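Local coordinates for oligopeptide-binding protein AppA (Bacillus subtilis, PDB 1XOC) that binds oligopeptides outside the cell membrane as the receptor component of an ABC-type oligopeptide permease, at residues A[269-278]-A[357-365]; A[116-124]-A[428-439]. All blocks are in the same frame, centred on the assembly; numbering follows the deposited sequence.

Contact 1 of 2, residues A[269-278]-A[357-365]; sequences IGWNEKNELF and GKKFSFTLK
Lys-358 and Glu-276 meet at the outer end of a contact in which the end of strand 265-271, with the turn and loop after it, packs on strand 358-367 of the same mixed beta-sheet in this periplasmic-binding-protein fold; strand 414-420 pairs with both strands. The ion pair is long, 3.9 Å from Lys-358 NZ to Glu-276 OE2, and the bend of the lysine at chi3 (72°) also lays its ammonium beside Leu-277. Phe-360, centre of an inverse gamma turn, offers one ring face to Leu-277 CD2, a CH-pi contact 4.2 Å from CD2 to the Phe-360 centroid, while Phe-278 CE1 comes to the Phe-360 ring edge. Branched Leu-277 suits this place because its other methyl, CD1, lies along the backbone at Ser-361 and touches Phe-362 CB. One water accepts from Asn-275 ND2 and donates to Ser-361 O at 2.9 Å. At Phe-362, CG sits between the backbone N and the carbonyl carbon (chi1 66°), and the ring receives the edge of Phe-278 over the centre of one face, an edge-to-face pair with planes at 84°. Trp-271 CZ3 touches its far end, 3.9 Å from Phe-362 CZ. With an alanine here, the Phe-278 edge and the Trp-271 rim would probably lose their shared partner, opening a gap under both rings. Farther along, Leu-364 crosses Ile-269 at about a right angle, Leu-364 CD1 lying 4.1 Å from Ile-269 CG2.

Contact 2 of 2, residues A[116-124]-A[428-439]; sequences KGERGSTYE and YDIFHSSQIKKG. With ZN (zinc ion), chain L.
Ser-121 turns its hydroxyl away from its own backbone N (chi1 -153°), directing OG at Asp-429 in helix 428-431, while Glu-124, with CG between N and the carbonyl carbon (chi1 57°) and an extended chain beyond, reaches the phenol of Tyr-428. Ser-121 OG donates a hydrogen bond to Asp-429 OD1, although the modelled length of 2.4 Å is improbably short and therefore doubtful; the same hydroxyl lies at the edge of the Tyr-428 ring, near its plane. A small serine suits this narrow place, since Ser-121 CB also packs 3.4 Å from Gln-435 NE2. Tyr-428 OH donates to Glu-124 OE2 over 2.8 Å, using the syn lone pair of the carboxylate, whose plane is turned 58° from the ring. The tyrosine thus spends its one proton on an acid, and its ring also has a cation-pi partner in Lys-458.

Nearer Glu-118 and Gly-439, the backbones come close. Glu-118 CA lies 3.2 Å from Lys-438 O, a CA-H...O contact, and Gly-439 passes beside Glu-118 O, where a side chain would run into Gln-435 NE2. One water ties the two loops together, donating to Gly-117 O and Lys-438 O and accepting from Gly-120 N. The bent Glu-118 side chain holds a zinc ion through OE1 at 2.2 Å, four waters completing the observed shell, and OE2 accepts from one of those waters. Arg-119 NH1 hydrogen-bonds the backbone of the bound peptide and Ile-430, from helix 428-431, packs on one of its polar side chains, so both segments line the ligand site of this peptide-binding protein.

How the contacts relate
Segments 269-278 and 357-365 both belong to the long stretch of chain that runs from 116-124 to 428-439, so contact 2 brings together parts of the sequence on either side of contact 1. Their centres are about 23 Å apart and their nearest atoms about 7 Å apart, so they do not touch. Contact 2 lies deeper, its centre about 14 Å from that of the chain against about 24 Å for contact 1, and has residues that reach the bound peptide: Arg-119, Thr-122 and Ile-430. Contact 1 is mostly an aromatic and aliphatic layer packed against one face of the sheet, whereas contact 2 relies on side-chain hydrogen bonds, a bridging water and close backbone approach. A backbone hydrogen bond between Glu-273 and Val-443 connects contact 1 to the chain just beyond 428-439.

Contact 1 of 2, residues A[269-278]-A[357-365]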
loop_
_atom_site.group_PDB
_atom_site.type_symbol
_atom_site.label_atom_id
_atom_site.label_comp_id
_atom_site.label_asym_id
_atom_site.label_seq_id
_atom_site.Cartn_x
_atom_site.Cartn_y
_atom_site.Cartn_z
ATOM N N ILE A 269 -5.406 -13.083 2.964
ATOM C CA ILE A 269 -6.522 -13.410 2.103
ATOM C C ILE A 269 -7.713 -12.571 2.481
ATOM O O ILE A 269 -8.154 -12.602 3.611
ATOM C CB ILE A 269 -6.903 -14.894 2.216
ATOM C CG1 ILE A 269 -5.690 -15.783 2.002
ATOM C CG2 ILE A 269 -8.036 -15.226 1.247
ATOM C CD1 ILE A 269 -5.947 -17.238 2.286
ATOM N N GLY A 270 -8.213 -11.825 1.514
ATOM C CA GLY A 270 -9.417 -11.053 1.702
ATOM C C GLY A 270 -10.653 -11.828 1.303
ATOM O O GLY A 270 -10.782 -12.221 0.167
ATOM N N TRP A 271 -11.558 -12.016 2.256
ATOM C CA TRP A 271 -12.799 -12.741 2.023
ATOM C C TRP A 271 -13.943 -11.750 1.783
ATOM O O TRP A 271 -14.350 -11.059 2.687
ATOM C CB TRP A 271 -13.137 -13.607 3.239
ATOM C CG TRP A 271 -12.059 -14.539 3.709
ATOM C CD1 TRP A 271 -11.384 -14.472 4.877
ATOM C CD2 TRP A 271 -11.587 -15.704 3.044
ATOM N NE1 TRP A 271 -10.488 -15.503 4.970
ATOM C CE2 TRP A 271 -10.601 -16.278 3.852
ATOM C CE3 TRP A 271 -11.895 -16.320 1.836
ATOM C CZ2 TRP A 271 -9.930 -17.437 3.502
ATOM C CZ3 TRP A 271 -11.223 -17.466 1.488
ATOM C CH2 TRP A 271 -10.257 -18.014 2.315
ATOM N N ASN A 272 -14.433 -11.675 0.551
ATOM C CA ASN A 272 -15.429 -10.662 0.202
ATOM C C ASN A 272 -16.786 -11.008 0.794
ATOM O O ASN A 272 -17.409 -11.970 0.378
ATOM C CB ASN A 272 -15.548 -10.523 -1.312
ATOM C CG ASN A 272 -16.335 -9.302 -1.731
ATOM O OD1 ASN A 272 -16.328 -8.915 -2.895
ATOM N ND2 ASN A 272 -16.993 -8.676 -0.785
ATOM N N GLU A 273 -17.231 -10.226 1.782
ATOM C CA GLU A 273 -18.512 -10.490 2.476
ATOM C C GLU A 273 -19.758 -10.103 1.647
ATOM O O GLU A 273 -20.896 -10.347 2.071
ATOM C CB GLU A 273 -18.506 -9.837 3.851
ATOM C CG GLU A 273 -17.334 -10.311 4.693
ATOM C CD GLU A 273 -17.341 -9.803 6.092
ATOM O OE1 GLU A 273 -16.236 -9.698 6.673
ATOM O OE2 GLU A 273 -18.436 -9.515 6.610
ATOM N N LYS A 274 -19.557 -9.556 0.451
ATOM C CA LYS A 274 -20.627 -9.477 -0.546
ATOM C C LYS A 274 -21.013 -10.881 -0.979
ATOM O O LYS A 274 -22.167 -11.131 -1.334
ATOM C CB LYS A 274 -20.200 -8.699 -1.782
ATOM C CG LYS A 274 -20.499 -7.246 -1.745
ATOM C CD LYS A 274 -20.105 -6.584 -3.062
ATOM C CE LYS A 274 -21.245 -6.535 -4.060
ATOM N NZ LYS A 274 -20.714 -6.267 -5.448
ATOM N N ASN A 275 -20.046 -11.794 -0.961
ATOM C CA ASN A 275 -20.293 -13.200 -1.291
ATOM C C ASN A 275 -20.882 -13.928 -0.089
ATOM O O ASN A 275 -20.285 -13.954 0.980
ATOM C CB ASN A 275 -19.002 -13.892 -1.758
ATOM C CG ASN A 275 -19.249 -15.259 -2.390
ATOM O OD1 ASN A 275 -19.931 -16.112 -1.816
ATOM N ND2 ASN A 275 -18.671 -15.482 -3.566
ATOM N N GLU A 276 -22.060 -14.517 -0.296
ATOM C CA GLU A 276 -22.781 -15.299 0.704
ATOM C C GLU A 276 -21.881 -16.251 1.492
ATOM O O GLU A 276 -22.099 -16.481 2.685
ATOM C CB GLU A 276 -23.858 -16.163 0.019
ATOM C CG GLU A 276 -24.917 -15.417 -0.780
ATOM C CD GLU A 276 -25.665 -16.339 -1.785
ATOM O OE1 GLU A 276 -26.361 -17.292 -1.341
ATOM O OE2 GLU A 276 -25.551 -16.107 -3.023
ATOM N N LEU A 277 -20.891 -16.829 0.807
ATOM C CA LEU A 277 -20.020 -17.830 1.412
ATOM C C LEU A 277 -19.252 -17.281 2.595
ATOM O O LEU A 277 -18.907 -18.032 3.510
ATOM C CB LEU A 277 -19.029 -18.383 0.382
ATOM C CG LEU A 277 -19.626 -19.161 -0.806
ATOM C CD1 LEU A 277 -18.525 -19.622 -1.770
ATOM C CD2 LEU A 277 -20.479 -20.333 -0.358
ATOM N N PHE A 278 -18.982 -15.981 2.574
ATOM C CA PHE A 278 -18.055 -15.391 3.533
ATOM C C PHE A 278 -18.709 -14.423 4.501
ATOM O O PHE A 278 -18.017 -13.741 5.214
ATOM C CB PHE A 278 -16.905 -14.695 2.792
ATOM C CG PHE A 278 -16.201 -15.586 1.816
ATOM C CD1 PHE A 278 -15.708 -16.809 2.225
ATOM C CD2 PHE A 278 -16.049 -15.217 0.485
ATOM C CE1 PHE A 278 -15.097 -17.661 1.344
ATOM C CE2 PHE A 278 -15.422 -16.055 -0.402
ATOM C CZ PHE A 278 -14.940 -17.287 0.024
ATOM N N GLY A 357 -28.970 -25.394 -0.848
ATOM C CA GLY A 357 -28.904 -25.514 -2.307
ATOM C C GLY A 357 -27.727 -24.815 -2.974
ATOM O O GLY A 357 -27.778 -24.518 -4.165
ATOM N N LYS A 358 -26.666 -24.555 -2.211
ATOM C CA LYS A 358 -25.466 -23.890 -2.721
ATOM C C LYS A 358 -24.234 -24.706 -2.355
ATOM O O LYS A 358 -24.157 -25.228 -1.246
ATOM C CB LYS A 358 -25.319 -22.501 -2.094
ATOM C CG LYS A 358 -25.951 -21.346 -2.875
ATOM C CD LYS A 358 -25.229 -20.025 -2.556
ATOM C CE LYS A 358 -23.829 -19.965 -3.198
ATOM N NZ LYS A 358 -22.926 -18.986 -2.536
ATOM N N LYS A 359 -23.264 -24.785 -3.264
ATOM C CA LYS A 359 -22.040 -25.530 -3.000
ATOM C C LYS A 359 -20.959 -24.542 -2.620
ATOM O O LYS A 359 -20.988 -23.407 -3.076
ATOM C CB LYS A 359 -21.639 -26.382 -4.210
ATOM C CG LYS A 359 -21.081 -25.638 -5.415
ATOM C CD LYS A 359 -20.804 -26.586 -6.603
ATOM C CE LYS A 359 -19.869 -25.941 -7.656
ATOM N NZ LYS A 359 -18.955 -26.924 -8.342
ATOM N N PHE A 360 -20.030 -24.966 -1.772
ATOM C CA PHE A 360 -18.957 -24.094 -1.312
ATOM C C PHE A 360 -17.868 -24.116 -2.384
ATOM O O PHE A 360 -16.943 -24.917 -2.325
ATOM C CB PHE A 360 -18.415 -24.552 0.040
ATOM C CG PHE A 360 -17.885 -23.431 0.896
ATOM C CD1 PHE A 360 -18.299 -23.301 2.212
ATOM C CD2 PHE A 360 -16.975 -22.496 0.389
ATOM C CE1 PHE A 360 -17.822 -22.282 3.018
ATOM C CE2 PHE A 360 -16.491 -21.465 1.206
ATOM C CZ PHE A 360 -16.923 -21.366 2.514
ATOM N N SER A 361 -18.031 -23.230 -3.365
ATOM C CA SER A 361 -17.166 -23.120 -4.523
ATOM C C SER A 361 -16.965 -21.647 -4.854
ATOM O O SER A 361 -17.942 -20.902 -4.955
ATOM C CB SER A 361 -17.830 -23.788 -5.716
ATOM O OG SER A 361 -17.053 -23.620 -6.887
ATOM N N PHE A 362 -15.708 -21.241 -5.023
ATOM C CA PHE A 362 -15.381 -19.854 -5.348
ATOM C C PHE A 362 -14.048 -19.735 -6.081
ATOM O O PHE A 362 -13.265 -20.672 -6.139
ATOM C CB PHE A 362 -15.357 -18.987 -4.079
ATOM C CG PHE A 362 -14.253 -19.332 -3.121
ATOM C CD1 PHE A 362 -13.042 -18.626 -3.140
ATOM C CD2 PHE A 362 -14.419 -20.351 -2.197
ATOM C CE1 PHE A 362 -12.031 -18.961 -2.272
ATOM C CE2 PHE A 362 -13.429 -20.689 -1.336
ATOM C CZ PHE A 362 -12.223 -19.977 -1.346
ATOM N N THR A 363 -13.796 -18.531 -6.592
ATOM C CA THR A 363 -12.553 -18.196 -7.267
ATOM C C THR A 363 -11.646 -17.337 -6.361
ATOM O O THR A 363 -12.062 -16.309 -5.784
ATOM C CB THR A 363 -12.842 -17.492 -8.592
ATOM O OG1 THR A 363 -13.615 -18.377 -9.421
ATOM C CG2 THR A 363 -11.560 -17.081 -9.324
ATOM N N LEU A 364 -10.391 -17.786 -6.227
ATOM C CA LEU A 364 -9.341 -17.056 -5.515
ATOM C C LEU A 364 -8.391 -16.386 -6.509
ATOM O O LEU A 364 -7.640 -17.053 -7.247
ATOM C CB LEU A 364 -8.556 -18.019 -4.639
ATOM C CG LEU A 364 -7.441 -17.478 -3.729
ATOM C CD1 LEU A 364 -7.951 -16.491 -2.698
ATOM C CD2 LEU A 364 -6.736 -18.617 -3.022
ATOM N N LYS A 365 -8.401 -15.050 -6.494
ATOM C CA LYS A 365 -7.563 -14.260 -7.384
ATOM C C LYS A 365 -6.270 -13.810 -6.715
ATOM O O LYS A 365 -6.224 -13.603 -5.489
ATOM C CB LYS A 365 -8.299 -12.994 -7.831
ATOM C CG LYS A 365 -9.419 -13.192 -8.779
ATOM C CD LYS A 365 -10.116 -11.874 -9.123
ATOM C CE LYS A 365 -11.064 -12.092 -10.286
ATOM N NZ LYS A 365 -11.905 -10.903 -10.612
HETATM O O HOH W 1 -18.904 -18.215 -5.102
#

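Contact 2 of 2, residues A[116-124]-A[428-439]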
loop_
_atom_site.group_PDB
_atom_site.type_symbol
_atom_site.label_atom_id
_atom_site.label_comp_id
_atom_site.label_asym_id
_atom_site.label_seq_id
_atom_site.Cartn_x
_atom_site.Cartn_y
_atom_site.Cartn_z
ATOM N N LYS A 116 -14.439 12.016 -6.839
ATOM C CA LYS A 116 -14.807 10.615 -7.059
ATOM C C LYS A 116 -13.707 9.587 -6.743
ATOM O O LYS A 116 -13.806 8.433 -7.143
ATOM C CB LYS A 116 -15.320 10.439 -8.505
ATOM C CG LYS A 116 -16.581 11.218 -8.733
ATOM C CD LYS A 116 -17.120 11.172 -10.169
ATOM C CE LYS A 116 -18.408 11.988 -10.270
ATOM N NZ LYS A 116 -18.308 13.314 -9.550
ATOM N N GLY A 117 -12.711 9.966 -5.968
ATOM C CA GLY A 117 -11.594 9.091 -5.638
ATOM C C GLY A 117 -11.871 8.217 -4.434
ATOM O O GLY A 117 -12.908 8.351 -3.783
ATOM N N GLU A 118 -10.932 7.303 -4.167
ATOM C CA GLU A 118 -10.998 6.382 -3.024
ATOM C C GLU A 118 -10.216 6.850 -1.801
ATOM O O GLU A 118 -10.125 6.095 -0.840
ATOM C CB GLU A 118 -10.491 4.985 -3.424
ATOM C CG GLU A 118 -11.537 4.112 -4.142
ATOM C CD GLU A 118 -11.787 4.504 -5.604
ATOM O OE1 GLU A 118 -10.818 4.535 -6.377
ATOM O OE2 GLU A 118 -12.962 4.749 -5.962
ATOM N N ARG A 119 -9.658 8.070 -1.836
ATOM C CA ARG A 119 -8.795 8.568 -0.760
ATOM C C ARG A 119 -9.489 9.545 0.171
ATOM O O ARG A 119 -8.818 10.297 0.904
ATOM C CB ARG A 119 -7.517 9.192 -1.349
ATOM C CG ARG A 119 -6.614 8.198 -2.060
ATOM C CD ARG A 119 -6.182 7.097 -1.154
ATOM N NE ARG A 119 -5.031 6.390 -1.666
ATOM C CZ ARG A 119 -4.389 5.465 -0.963
ATOM N NH1 ARG A 119 -4.751 5.207 0.285
ATOM N NH2 ARG A 119 -3.368 4.844 -1.496
ATOM N N GLY A 120 -10.817 9.511 0.215
ATOM C CA GLY A 120 -11.564 10.447 1.064
ATOM C C GLY A 120 -11.188 10.420 2.539
ATOM O O GLY A 120 -11.196 11.467 3.173
ATOM N N SER A 121 -10.866 9.233 3.055
ATOM C CA SER A 121 -10.504 8.997 4.470
ATOM C C SER A 121 -9.360 9.893 4.936
ATOM O O SER A 121 -9.339 10.369 6.070
ATOM C CB SER A 121 -10.068 7.537 4.670
ATOM O OG SER A 121 -10.333 7.139 6.016
ATOM N N THR A 122 -8.420 10.126 4.044
ATOM C CA THR A 122 -7.254 10.917 4.340
ATOM C C THR A 122 -7.558 12.394 4.605
ATOM O O THR A 122 -6.772 13.096 5.283
ATOM C CB THR A 122 -6.266 10.755 3.180
ATOM O OG1 THR A 122 -5.994 9.346 2.998
ATOM C CG2 THR A 122 -4.959 11.510 3.453
ATOM N N TYR A 123 -8.681 12.887 4.073
ATOM C CA TYR A 123 -9.023 14.314 4.087
ATOM C C TYR A 123 -10.303 14.623 4.835
ATOM O O TYR A 123 -10.637 15.796 5.014
ATOM C CB TYR A 123 -9.082 14.908 2.648
ATOM C CG TYR A 123 -7.841 14.565 1.851
ATOM C CD1 TYR A 123 -7.820 13.441 1.030
ATOM C CD2 TYR A 123 -6.627 15.284 2.025
ATOM C CE1 TYR A 123 -6.692 13.073 0.336
ATOM C CE2 TYR A 123 -5.470 14.898 1.333
ATOM C CZ TYR A 123 -5.523 13.788 0.481
ATOM O OH TYR A 123 -4.369 13.386 -0.181
ATOM N N GLU A 124 -11.028 13.604 5.284
ATOM C CA GLU A 124 -12.350 13.886 5.847
ATOM C C GLU A 124 -12.357 14.672 7.166
ATOM O O GLU A 124 -13.399 15.188 7.584
ATOM C CB GLU A 124 -13.197 12.640 5.963
ATOM C CG GLU A 124 -12.634 11.550 6.754
ATOM C CD GLU A 124 -13.642 10.412 6.897
ATOM O OE1 GLU A 124 -14.712 10.510 6.254
ATOM O OE2 GLU A 124 -13.397 9.448 7.648
ATOM N N TYR A 428 -8.807 2.398 10.779
ATOM C CA TYR A 428 -10.065 2.978 10.315
ATOM C C TYR A 428 -10.172 2.920 8.777
ATOM O O TYR A 428 -11.218 2.580 8.241
ATOM C CB TYR A 428 -10.156 4.417 10.812
ATOM C CG TYR A 428 -11.374 5.185 10.389
ATOM C CD1 TYR A 428 -12.473 5.328 11.225
ATOM C CD2 TYR A 428 -11.402 5.831 9.156
ATOM C CE1 TYR A 428 -13.572 6.074 10.826
ATOM C CE2 TYR A 428 -12.491 6.571 8.760
ATOM C CZ TYR A 428 -13.573 6.677 9.588
ATOM O OH TYR A 428 -14.656 7.435 9.181
ATOM N N ASP A 429 -9.090 3.263 8.072
ATOM C CA ASP A 429 -9.132 3.391 6.618
ATOM C C ASP A 429 -9.510 2.080 5.948
ATOM O O ASP A 429 -10.115 2.082 4.879
ATOM C CB ASP A 429 -7.771 3.890 6.058
ATOM C CG ASP A 429 -7.501 5.363 6.347
ATOM O OD1 ASP A 429 -8.406 6.056 6.862
ATOM O OD2 ASP A 429 -6.364 5.861 6.033
ATOM N N ILE A 430 -9.137 0.969 6.569
ATOM C CA ILE A 430 -9.292 -0.355 5.982
ATOM C C ILE A 430 -10.490 -1.135 6.542
ATOM O O ILE A 430 -11.112 -1.890 5.809
ATOM C CB ILE A 430 -7.972 -1.169 6.173
ATOM C CG1 ILE A 430 -6.836 -0.513 5.348
ATOM C CG2 ILE A 430 -8.159 -2.611 5.776
ATOM C CD1 ILE A 430 -5.445 -1.128 5.624
ATOM N N PHE A 431 -10.813 -0.953 7.812
ATOM C CA PHE A 431 -11.829 -1.789 8.491
ATOM C C PHE A 431 -13.089 -1.091 8.995
ATOM O O PHE A 431 -14.071 -1.762 9.362
ATOM C CB PHE A 431 -11.190 -2.573 9.636
ATOM C CG PHE A 431 -10.122 -3.560 9.196
ATOM C CD1 PHE A 431 -10.443 -4.673 8.436
ATOM C CD2 PHE A 431 -8.796 -3.364 9.538
ATOM C CE1 PHE A 431 -9.447 -5.572 8.040
ATOM C CE2 PHE A 431 -7.806 -4.262 9.119
ATOM C CZ PHE A 431 -8.162 -5.375 8.390
ATOM N N HIS A 432 -13.106 0.236 9.064
ATOM C CA HIS A 432 -14.348 0.915 9.456
ATOM C C HIS A 432 -15.405 0.757 8.333
ATOM O O HIS A 432 -15.099 0.884 7.161
ATOM C CB HIS A 432 -14.083 2.377 9.789
ATOM C CG HIS A 432 -15.226 3.034 10.483
ATOM N ND1 HIS A 432 -15.259 3.252 11.846
ATOM C CD2 HIS A 432 -16.379 3.539 10.000
ATOM C CE1 HIS A 432 -16.389 3.851 12.162
ATOM N NE2 HIS A 432 -17.096 4.028 11.065
ATOM N N SER A 433 -16.642 0.438 8.691
ATOM C CA SER A 433 -17.677 0.164 7.683
ATOM C C SER A 433 -18.032 1.353 6.794
ATOM O O SER A 433 -18.591 1.185 5.705
ATOM C CB SER A 433 -18.942 -0.368 8.353
ATOM O OG SER A 433 -19.545 0.590 9.171
ATOM N N SER A 434 -17.754 2.558 7.267
ATOM C CA SER A 434 -17.931 3.777 6.471
ATOM C C SER A 434 -17.028 3.800 5.233
ATOM O O SER A 434 -17.279 4.604 4.318
ATOM C CB SER A 434 -17.663 5.035 7.315
ATOM O OG SER A 434 -16.285 5.208 7.607
ATOM N N GLN A 435 -16.001 2.948 5.207
ATOM C CA GLN A 435 -15.010 2.946 4.123
ATOM C C GLN A 435 -15.282 1.921 3.043
ATOM O O GLN A 435 -14.482 1.748 2.149
ATOM C CB GLN A 435 -13.605 2.757 4.707
ATOM C CG GLN A 435 -13.226 3.877 5.680
ATOM C CD GLN A 435 -13.417 5.266 5.094
ATOM O OE1 GLN A 435 -14.177 6.121 5.636
ATOM N NE2 GLN A 435 -12.743 5.505 3.983
ATOM N N ILE A 436 -16.434 1.264 3.117
ATOM C CA ILE A 436 -16.812 0.310 2.102
ATOM C C ILE A 436 -17.200 1.001 0.790
ATOM O O ILE A 436 -16.704 0.636 -0.284
ATOM C CB ILE A 436 -17.988 -0.565 2.594
ATOM C CG1 ILE A 436 -17.565 -1.449 3.778
ATOM C CG2 ILE A 436 -18.499 -1.450 1.458
ATOM C CD1 ILE A 436 -18.776 -2.165 4.439
ATOM N N LYS A 437 -18.095 1.972 0.871
ATOM C CA LYS A 437 -18.694 2.531 -0.337
ATOM C C LYS A 437 -17.693 3.215 -1.251
ATOM O O LYS A 437 -17.747 3.046 -2.475
ATOM C CB LYS A 437 -19.823 3.493 0.013
ATOM C CG LYS A 437 -20.587 4.005 -1.206
ATOM C CD LYS A 437 -21.674 5.003 -0.797
ATOM C CE LYS A 437 -22.529 5.440 -1.987
ATOM N NZ LYS A 437 -23.907 5.846 -1.559
ATOM N N LYS A 438 -16.791 3.997 -0.671
ATOM C CA LYS A 438 -15.851 4.771 -1.472
ATOM C C LYS A 438 -14.410 4.701 -0.975
ATOM O O LYS A 438 -13.608 5.515 -1.395
ATOM C CB LYS A 438 -16.269 6.243 -1.559
ATOM C CG LYS A 438 -17.738 6.519 -1.822
ATOM C CD LYS A 438 -18.055 7.999 -1.623
ATOM C CE LYS A 438 -19.480 8.317 -2.018
ATOM N NZ LYS A 438 -19.670 9.789 -2.219
ATOM N N GLY A 439 -14.079 3.753 -0.112
ATOM C CA GLY A 439 -12.725 3.618 0.419
ATOM C C GLY A 439 -12.128 2.243 0.281
ATOM O O GLY A 439 -12.438 1.496 -0.655
HETATM ZN ZN ZN L . -11.388 4.582 -8.474
HETATM O O HOH W 2 -11.912 6.631 -8.689
HETATM O O HOH W 3 -13.145 8.324 -0.888
HETATM O O HOH W 4 -13.245 4.352 -8.506
HETATM O O HOH W 5 -9.759 5.040 -9.551
HETATM O O HOH W 6 -10.152 2.533 -8.805
#